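Local structure of putative exported protein (Bacteroides fragilis NCTC 9343, 3IEE) at residues Leu130-Asn133 / Tyr134-Thr138; Gln145-Phe148 / Asp149-Pro153; Pro198-Asp201 / Leu202-Glu206. The protein is of unknown function but is a putative exported, mainly helical protein, probably a lipoprotein of the cell envelope. All blocks are in the same frame, centred on the assembly; numbering follows the deposited sequence. Where two conformers were deposited one is given.

Interaction 1 (Leu130-Asn133 / Tyr134-Thr138). With EDO (1,2-ethanediol), chain C.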
loop_
_atom_site.group_PDB
_atom_site.type_symbol
_atom_site.label_atom_id
_atom_site.label_comp_id
_atom_site.label_asym_id
_atom_site.label_seq_id
_atom_site.Cartn_x
_atom_site.Cartn_y
_atom_site.Cartn_z
ATOM N N LEU A 130 2.888 3.074 -24.228
ATOM C CA LEU A 130 3.726 3.242 -23.043
ATOM C C LEU A 130 3.102 4.308 -22.165
ATOM O O LEU A 130 2.958 4.131 -20.956
ATOM C CB LEU A 130 5.176 3.610 -23.413
ATOM C CG LEU A 130 6.182 3.891 -22.291
ATOM C CD1 LEU A 130 6.160 2.811 -21.217
ATOM C CD2 LEU A 130 7.613 4.096 -22.776
ATOM N N ASP A 131 2.698 5.417 -22.786
ATOM C CA ASP A 131 2.093 6.507 -22.014
ATOM C C ASP A 131 0.778 6.061 -21.356
ATOM O O ASP A 131 0.508 6.414 -20.218
ATOM C CB ASP A 131 1.893 7.760 -22.870
ATOM C CG ASP A 131 3.202 8.478 -23.203
ATOM O OD1 ASP A 131 4.208 8.327 -22.480
ATOM O OD2 ASP A 131 3.213 9.225 -24.218
ATOM N N VAL A 132 -0.014 5.279 -22.055
ATOM C CA VAL A 132 -1.218 4.713 -21.465
ATOM C C VAL A 132 -0.890 3.839 -20.263
ATOM O O VAL A 132 -1.590 3.856 -19.247
ATOM C CB VAL A 132 -1.960 3.870 -22.476
ATOM C CG1 VAL A 132 -2.973 2.998 -21.845
ATOM C CG2 VAL A 132 -2.623 4.781 -23.564
ATOM N N ASN A 133 0.178 3.059 -20.349
ATOM C CA ASN A 133 0.549 2.205 -19.225
ATOM C C ASN A 133 1.093 2.956 -18.032
ATOM O O ASN A 133 0.856 2.522 -16.904
ATOM C CB ASN A 133 1.500 1.065 -19.655
ATOM C CG ASN A 133 0.760 -0.230 -19.995
ATOM O OD1 ASN A 133 -0.430 -0.228 -20.304
ATOM N ND2 ASN A 133 1.474 -1.352 -19.958
ATOM N N TYR A 134 1.762 4.102 -18.232
ATOM C CA TYR A 134 2.121 4.934 -17.090
ATOM C C TYR A 134 0.855 5.363 -16.344
ATOM O O TYR A 134 0.816 5.320 -15.113
ATOM C CB TYR A 134 2.916 6.175 -17.465
ATOM C CG TYR A 134 4.341 5.946 -17.920
ATOM C CD1 TYR A 134 5.270 5.247 -17.126
ATOM C CD2 TYR A 134 4.773 6.505 -19.123
ATOM C CE1 TYR A 134 6.581 5.060 -17.557
ATOM C CE2 TYR A 134 6.085 6.332 -19.572
ATOM C CZ TYR A 134 6.978 5.620 -18.785
ATOM O OH TYR A 134 8.275 5.514 -19.268
ATOM N N GLN A 135 -0.172 5.768 -17.086
ATOM C CA GLN A 135 -1.448 6.172 -16.485
ATOM C C GLN A 135 -2.199 5.027 -15.779
ATOM O O GLN A 135 -2.772 5.237 -14.717
ATOM C CB GLN A 135 -2.362 6.819 -17.539
ATOM C CG GLN A 135 -3.672 7.391 -16.960
ATOM C CD GLN A 135 -3.410 8.468 -15.909
ATOM O OE1 GLN A 135 -2.557 9.327 -16.107
ATOM N NE2 GLN A 135 -4.118 8.403 -14.782
ATOM N N LEU A 136 -2.216 3.840 -16.380
ATOM C CA LEU A 136 -2.821 2.653 -15.744
ATOM C C LEU A 136 -2.097 2.291 -14.464
ATOM O O LEU A 136 -2.748 1.912 -13.460
ATOM C CB LEU A 136 -2.840 1.441 -16.711
ATOM C CG LEU A 136 -3.860 1.539 -17.859
ATOM C CD1 LEU A 136 -3.662 0.479 -18.880
ATOM C CD2 LEU A 136 -5.302 1.448 -17.268
ATOM N N SER A 137 -0.773 2.395 -14.446
ATOM C CA SER A 137 -0.007 2.153 -13.228
ATOM C C SER A 137 -0.434 3.081 -12.085
ATOM O O SER A 137 -0.616 2.661 -10.921
ATOM C CB SER A 137 1.461 2.383 -13.498
ATOM O OG SER A 137 2.159 2.238 -12.289
ATOM N N THR A 138 -0.571 4.359 -12.396
ATOM C CA THR A 138 -1.034 5.328 -11.409
ATOM C C THR A 138 -2.466 4.989 -10.893
ATOM O O THR A 138 -2.713 5.030 -9.687
ATOM C CB THR A 138 -0.919 6.777 -12.008
ATOM O OG1 THR A 138 0.458 7.191 -11.881
ATOM C CG2 THR A 138 -1.875 7.765 -11.272
HETATM C C1 EDO C . 3.748 1.092 -9.397
HETATM O O1 EDO C . 4.805 1.926 -8.863
HETATM C C2 EDO C . 2.414 1.845 -9.381
HETATM O O2 EDO C . 1.342 1.012 -9.859
#

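Interaction 2 (Gln145-Phe148 / Asp149-Pro153). With EDO (1,2-ethanediol), chain E.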
loop_
_atom_site.group_PDB
_atom_site.type_symbol
_atom_site.label_atom_id
_atom_site.label_comp_id
_atom_site.label_asym_id
_atom_site.label_seq_id
_atom_site.Cartn_x
_atom_site.Cartn_y
_atom_site.Cartn_z
ATOM N N GLN A 145 -4.887 2.329 -2.842
ATOM C CA GLN A 145 -4.912 3.214 -1.708
ATOM C C GLN A 145 -6.362 3.580 -1.319
ATOM O O GLN A 145 -6.678 3.700 -0.105
ATOM C CB GLN A 145 -4.081 4.494 -1.924
ATOM C CG GLN A 145 -3.991 5.368 -0.652
ATOM C CD GLN A 145 -3.377 4.634 0.543
ATOM O OE1 GLN A 145 -2.288 4.068 0.453
ATOM N NE2 GLN A 145 -4.104 4.614 1.663
ATOM N N ASN A 146 -7.228 3.788 -2.333
ATOM C CA ASN A 146 -8.649 4.064 -2.085
ATOM C C ASN A 146 -9.288 2.998 -1.174
ATOM O O ASN A 146 -10.067 3.310 -0.277
ATOM C CB ASN A 146 -9.460 4.098 -3.375
ATOM C CG ASN A 146 -9.265 5.358 -4.193
ATOM O OD1 ASN A 146 -8.612 6.325 -3.769
ATOM N ND2 ASN A 146 -9.864 5.355 -5.398
ATOM N N ILE A 147 -8.985 1.742 -1.460
ATOM C CA ILE A 147 -9.541 0.625 -0.670
ATOM C C ILE A 147 -9.103 0.736 0.802
ATOM O O ILE A 147 -9.958 0.683 1.707
ATOM C CB ILE A 147 -9.178 -0.698 -1.336
ATOM C CG1 ILE A 147 -9.952 -0.856 -2.658
ATOM C CG2 ILE A 147 -9.471 -1.914 -0.392
ATOM C CD1 ILE A 147 -9.338 -1.747 -3.605
ATOM N N PHE A 148 -7.804 0.961 1.046
ATOM C CA PHE A 148 -7.311 1.155 2.415
ATOM C C PHE A 148 -8.004 2.318 3.083
ATOM O O PHE A 148 -8.408 2.256 4.258
ATOM C CB PHE A 148 -5.779 1.284 2.435
ATOM C CG PHE A 148 -5.078 0.027 2.091
ATOM C CD1 PHE A 148 -5.363 -1.163 2.769
ATOM C CD2 PHE A 148 -4.123 -0.023 1.080
ATOM C CE1 PHE A 148 -4.686 -2.369 2.439
ATOM C CE2 PHE A 148 -3.418 -1.195 0.780
ATOM C CZ PHE A 148 -3.725 -2.380 1.450
ATOM N N ASP A 149 -8.147 3.407 2.342
ATOM C CA ASP A 149 -8.791 4.616 2.886
ATOM C C ASP A 149 -10.254 4.371 3.291
ATOM O O ASP A 149 -10.685 4.847 4.313
ATOM C CB ASP A 149 -8.782 5.766 1.889
ATOM C CG ASP A 149 -7.368 6.367 1.621
ATOM O OD1 ASP A 149 -6.399 6.116 2.358
ATOM O OD2 ASP A 149 -7.274 7.087 0.585
ATOM N N ILE A 150 -10.986 3.621 2.471
ATOM C CA ILE A 150 -12.376 3.218 2.761
ATOM C C ILE A 150 -12.445 2.420 4.054
ATOM O O ILE A 150 -13.317 2.666 4.933
ATOM C CB ILE A 150 -12.970 2.423 1.566
ATOM C CG1 ILE A 150 -13.191 3.363 0.360
ATOM C CG2 ILE A 150 -14.279 1.704 1.959
ATOM C CD1 ILE A 150 -13.285 2.652 -0.963
ATOM N N LEU A 151 -11.528 1.460 4.176
ATOM C CA LEU A 151 -11.521 0.522 5.332
ATOM C C LEU A 151 -11.125 1.160 6.667
ATOM O O LEU A 151 -11.590 0.730 7.769
ATOM C CB LEU A 151 -10.625 -0.670 5.030
ATOM C CG LEU A 151 -11.159 -1.567 3.910
ATOM C CD1 LEU A 151 -10.096 -2.617 3.544
ATOM C CD2 LEU A 151 -12.493 -2.271 4.248
ATOM N N SER A 152 -10.230 2.145 6.586
ATOM C CA SER A 152 -9.615 2.719 7.780
ATOM C C SER A 152 -10.548 3.056 8.964
ATOM O O SER A 152 -10.298 2.661 10.122
ATOM C CB SER A 152 -8.757 3.914 7.342
ATOM O OG SER A 152 -8.104 4.432 8.471
ATOM N N PRO A 153 -11.611 3.828 8.710
ATOM C CA PRO A 153 -12.536 4.148 9.813
ATOM C C PRO A 153 -13.210 2.931 10.448
ATOM O O PRO A 153 -13.419 2.885 11.689
ATOM C CB PRO A 153 -13.551 5.106 9.166
ATOM C CG PRO A 153 -13.330 5.090 7.739
ATOM C CD PRO A 153 -11.992 4.461 7.438
HETATM C C1 EDO E . -8.786 7.040 -7.961
HETATM O O1 EDO E . -9.877 7.763 -7.372
HETATM C C2 EDO E . -9.233 6.118 -9.096
HETATM O O2 EDO E . -8.135 5.866 -9.991
HETATM O O HOH W 1 -9.361 7.765 -0.882
#

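Interaction 3 (Pro198-Asp201 / Leu202-Glu206)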
loop_
_atom_site.group_PDB
_atom_site.type_symbol
_atom_site.label_atom_id
_atom_site.label_comp_id
_atom_site.label_asym_id
_atom_site.label_seq_id
_atom_site.Cartn_x
_atom_site.Cartn_y
_atom_site.Cartn_z
ATOM N N PRO A 198 4.275 15.953 -2.975
ATOM C CA PRO A 198 3.426 16.561 -1.935
ATOM C C PRO A 198 2.524 15.573 -1.209
ATOM O O PRO A 198 2.218 15.775 -0.017
ATOM C CB PRO A 198 2.621 17.624 -2.705
ATOM C CG PRO A 198 3.414 17.912 -3.899
ATOM C CD PRO A 198 4.121 16.621 -4.266
ATOM N N ARG A 199 2.035 14.557 -1.918
ATOM C CA ARG A 199 1.237 13.507 -1.275
ATOM C C ARG A 199 2.076 12.739 -0.231
ATOM O O ARG A 199 1.592 12.506 0.882
ATOM C CB ARG A 199 0.617 12.556 -2.300
ATOM C CG ARG A 199 -0.264 11.512 -1.680
ATOM C CD ARG A 199 -1.444 12.116 -0.952
ATOM N NE ARG A 199 -2.363 11.054 -0.575
ATOM C CZ ARG A 199 -3.524 11.213 0.053
ATOM N NH1 ARG A 199 -3.978 12.415 0.393
ATOM N NH2 ARG A 199 -4.239 10.131 0.325
ATOM N N ILE A 200 3.334 12.406 -0.555
ATOM C CA ILE A 200 4.257 11.790 0.432
ATOM C C ILE A 200 4.389 12.730 1.642
ATOM O O ILE A 200 4.279 12.309 2.796
ATOM C CB ILE A 200 5.614 11.520 -0.170
ATOM C CG1 ILE A 200 5.506 10.423 -1.229
ATOM C CG2 ILE A 200 6.667 11.134 0.968
ATOM C CD1 ILE A 200 6.700 10.332 -2.133
ATOM N N ASP A 201 4.543 14.029 1.385
ATOM C CA ASP A 201 4.699 14.969 2.508
ATOM C C ASP A 201 3.452 15.005 3.404
ATOM O O ASP A 201 3.559 15.125 4.641
ATOM C CB ASP A 201 5.038 16.355 1.999
ATOM C CG ASP A 201 6.320 16.399 1.196
ATOM O OD1 ASP A 201 7.169 15.502 1.316
ATOM O OD2 ASP A 201 6.511 17.385 0.449
ATOM N N LEU A 202 2.279 14.908 2.787
ATOM C CA LEU A 202 1.016 14.926 3.499
ATOM C C LEU A 202 0.938 13.701 4.403
ATOM O O LEU A 202 0.565 13.787 5.594
ATOM C CB LEU A 202 -0.134 14.885 2.486
ATOM C CG LEU A 202 -1.532 15.141 3.025
ATOM C CD1 LEU A 202 -1.638 16.486 3.763
ATOM C CD2 LEU A 202 -2.494 15.100 1.835
ATOM N N LYS A 203 1.307 12.547 3.864
ATOM C CA LYS A 203 1.254 11.325 4.654
ATOM C C LYS A 203 2.312 11.311 5.782
ATOM O O LYS A 203 2.055 10.760 6.856
ATOM C CB LYS A 203 1.406 10.079 3.784
ATOM C CG LYS A 203 0.268 9.868 2.794
ATOM C CD LYS A 203 -1.074 9.614 3.451
ATOM C CE LYS A 203 -1.267 8.146 3.865
ATOM N NZ LYS A 203 -2.649 7.888 4.392
ATOM N N VAL A 204 3.478 11.910 5.542
ATOM C CA VAL A 204 4.493 12.086 6.597
ATOM C C VAL A 204 3.964 12.987 7.702
ATOM O O VAL A 204 4.167 12.732 8.925
ATOM C CB VAL A 204 5.815 12.614 6.038
ATOM C CG1 VAL A 204 6.728 13.037 7.200
ATOM C CG2 VAL A 204 6.452 11.563 5.114
ATOM N N ALA A 205 3.186 14.001 7.323
ATOM C CA ALA A 205 2.567 14.868 8.323
ATOM C C ALA A 205 1.506 14.104 9.118
ATOM O O ALA A 205 1.369 14.306 10.322
ATOM C CB ALA A 205 1.952 16.140 7.620
ATOM N N GLU A 206 0.768 13.193 8.480
ATOM C CA GLU A 206 -0.196 12.334 9.212
ATOM C C GLU A 206 0.545 11.434 10.176
ATOM O O GLU A 206 0.133 11.268 11.344
ATOM C CB GLU A 206 -1.000 11.451 8.278
ATOM C CG GLU A 206 -1.995 12.195 7.420
ATOM C CD GLU A 206 -2.693 11.283 6.408
ATOM O OE1 GLU A 206 -2.623 10.016 6.530
ATOM O OE2 GLU A 206 -3.300 11.871 5.468
#

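Interaction 1 (Leu130-Asn133 / Tyr134-Thr138)
Y134 lies back over L130, one turn earlier on helix 123-162, and its side chain can be followed outward from the backbone. CB rests against the carbonyl of D131, 3.7 Å from its O. Because CG is anti to the carbonyl carbon (chi1 -71°), the ring swings back toward the preceding turn, and CD2 passes 3.5 Å from O of L130. Farther out the ring meets the branched end of L130: CE2 touches CG of L130 at 3.7 Å, while CD1 of L130 sits over one ring face as a CH-pi contact, 4.2 Å from the centroid and 27° off the normal. L130 reaches this place with its CG anti to the backbone N. The ring edge has a different neighbour, the carboxylate oxygen OD1 of D131, which lies in the ring plane 3.9 Å from CD2 of Y134. At the tip OH, still beside the L130 methyls, hydrogen-bonds E54 of helix 43-56, and H193 also meets the ring. On another side of the helix V132 and L136 run alongside each other, CG1 to CD1, and the same L136 CD1 also touches OD1 of N133. The buried amide of N133 is satisfied by helix 87-119, through the carbonyl of F107 and the side chain of N110. A 1,2-ethanediol, also bonded to N47, donates from its O2 to O of S137 at 2.8 Å. The phenol thus has a leucine methyl over one face and a polar partner at its oxygen, which together limit the ring's freedom; the carboxylate oxygen lies near the edge, a placement probably mildly favourable because the ring hydrogens are slightly positive.

Interaction 2 (Gln145-Phe148 / Asp149-Pro153)
A glutamine-aspartate pair spaced i to i+4 on helix 123-162 carries this contact, bridging one turn on a partly exposed side of the rod. NE2 of Q145 donates to OD1 of D149 at 2.8 Å, with an N-H...O angle of 160°. The acceptor lies close to the amide plane of Q145, but NE2 approaches from above the carboxylate, 47° out of its plane, and the two side chains cross at about a right angle. Q145 starts with CG anti to its own N and then bends at chi2 (58°), which folds the amide forward over D149. The other end of that amide, OE1, is taken by S184, tying the pair to helix 169-189. D149 brings its carboxylate back beside the carbonyl of Q145, whose O also accepts the backbone N of D149 at 2.9 Å. The second carboxylate oxygen, OD2, receives a hydrogen bond from a water at 2.6 Å; the same water donates weakly to OD1 of N146. ND2 of N146 gives one hydrogen bond to O1 of a 1,2-ethanediol molecule at 3.1 Å and another to N96 of helix 87-119. The apolar side chains face other helices: I147, F148 and L151 meet helix 17-40, while I150, and I147 at N96, meet helix 87-119. CG2 of I147 and CD1 of L151 lie side by side 4.0 Å apart. CG1 of I150 also presses on the carbonyl O of N146 at 3.2 Å. Donors to both oxygens, an amide N-H on one and a water on the other, would favour the ionised carboxylate of D149, while S184 helps fix which way the Q145 amide is turned.

Interaction 3 (Pro198-Asp201 / Leu202-Glu206)
The backbone bond from N of V204 to O of I200, 2.9 Å long with an N-H...O angle of 161°, is the shortest polar link across this turn of helix 197-215. Next to it N of K203 bonds O of R199 at 3.0 Å, and CG of K203 lies 3.5 Å from the same O of R199. From there the K203 chain bends at chi2 and again at chi3 (-83°), carrying CD over one face of the R199 guanidinium, 4.3 Å above its plane and displaced toward the rim. NZ of K203 then turns on to E206, forming a salt bridge of 3.0 Å to OE1, which is met on its syn side and 23° out of the carboxylate plane. R199, in one of its two modelled conformers, reaches outward from the helix, bent at chi2, and NH1 passes 3.4 Å from CD2 of L202, an oblique contact with a methyl. Elsewhere on the helix CG2 of I200 and CG2 of V204 meet at 4.2 Å, where both residues pack against V244 of helix 224-247. The carboxylate of D201 forms a salt bridge with R248. The K203 side chain packs on S184, I185 and L188 of helix 169-189. The salt bridge to E206 probably neutralises part of the charge on K203, which would ease its nearness to R199 in this conformer.

Overall arrangement
Interactions 1 and 2 are two places on one long rod, helix 123-162, their centres about 23 Å apart and their nearest atoms about 8 Å. The rod meets helix 87-119 at both, but its other partner changes from helix 43-56 at interaction 1 to helix 17-40 at interaction 2. Interaction 3 belongs to helix 197-215, in the other sequence family, yet comes within about 4 Å of interaction 2 at the nearest atoms (centres about 16 Å), without touching. S184 of helix 169-189 joins these two, bonded to Q145 and packed against K203. No active site is known; the ethanediols at interactions 1 and 2 probably come from crystallisation.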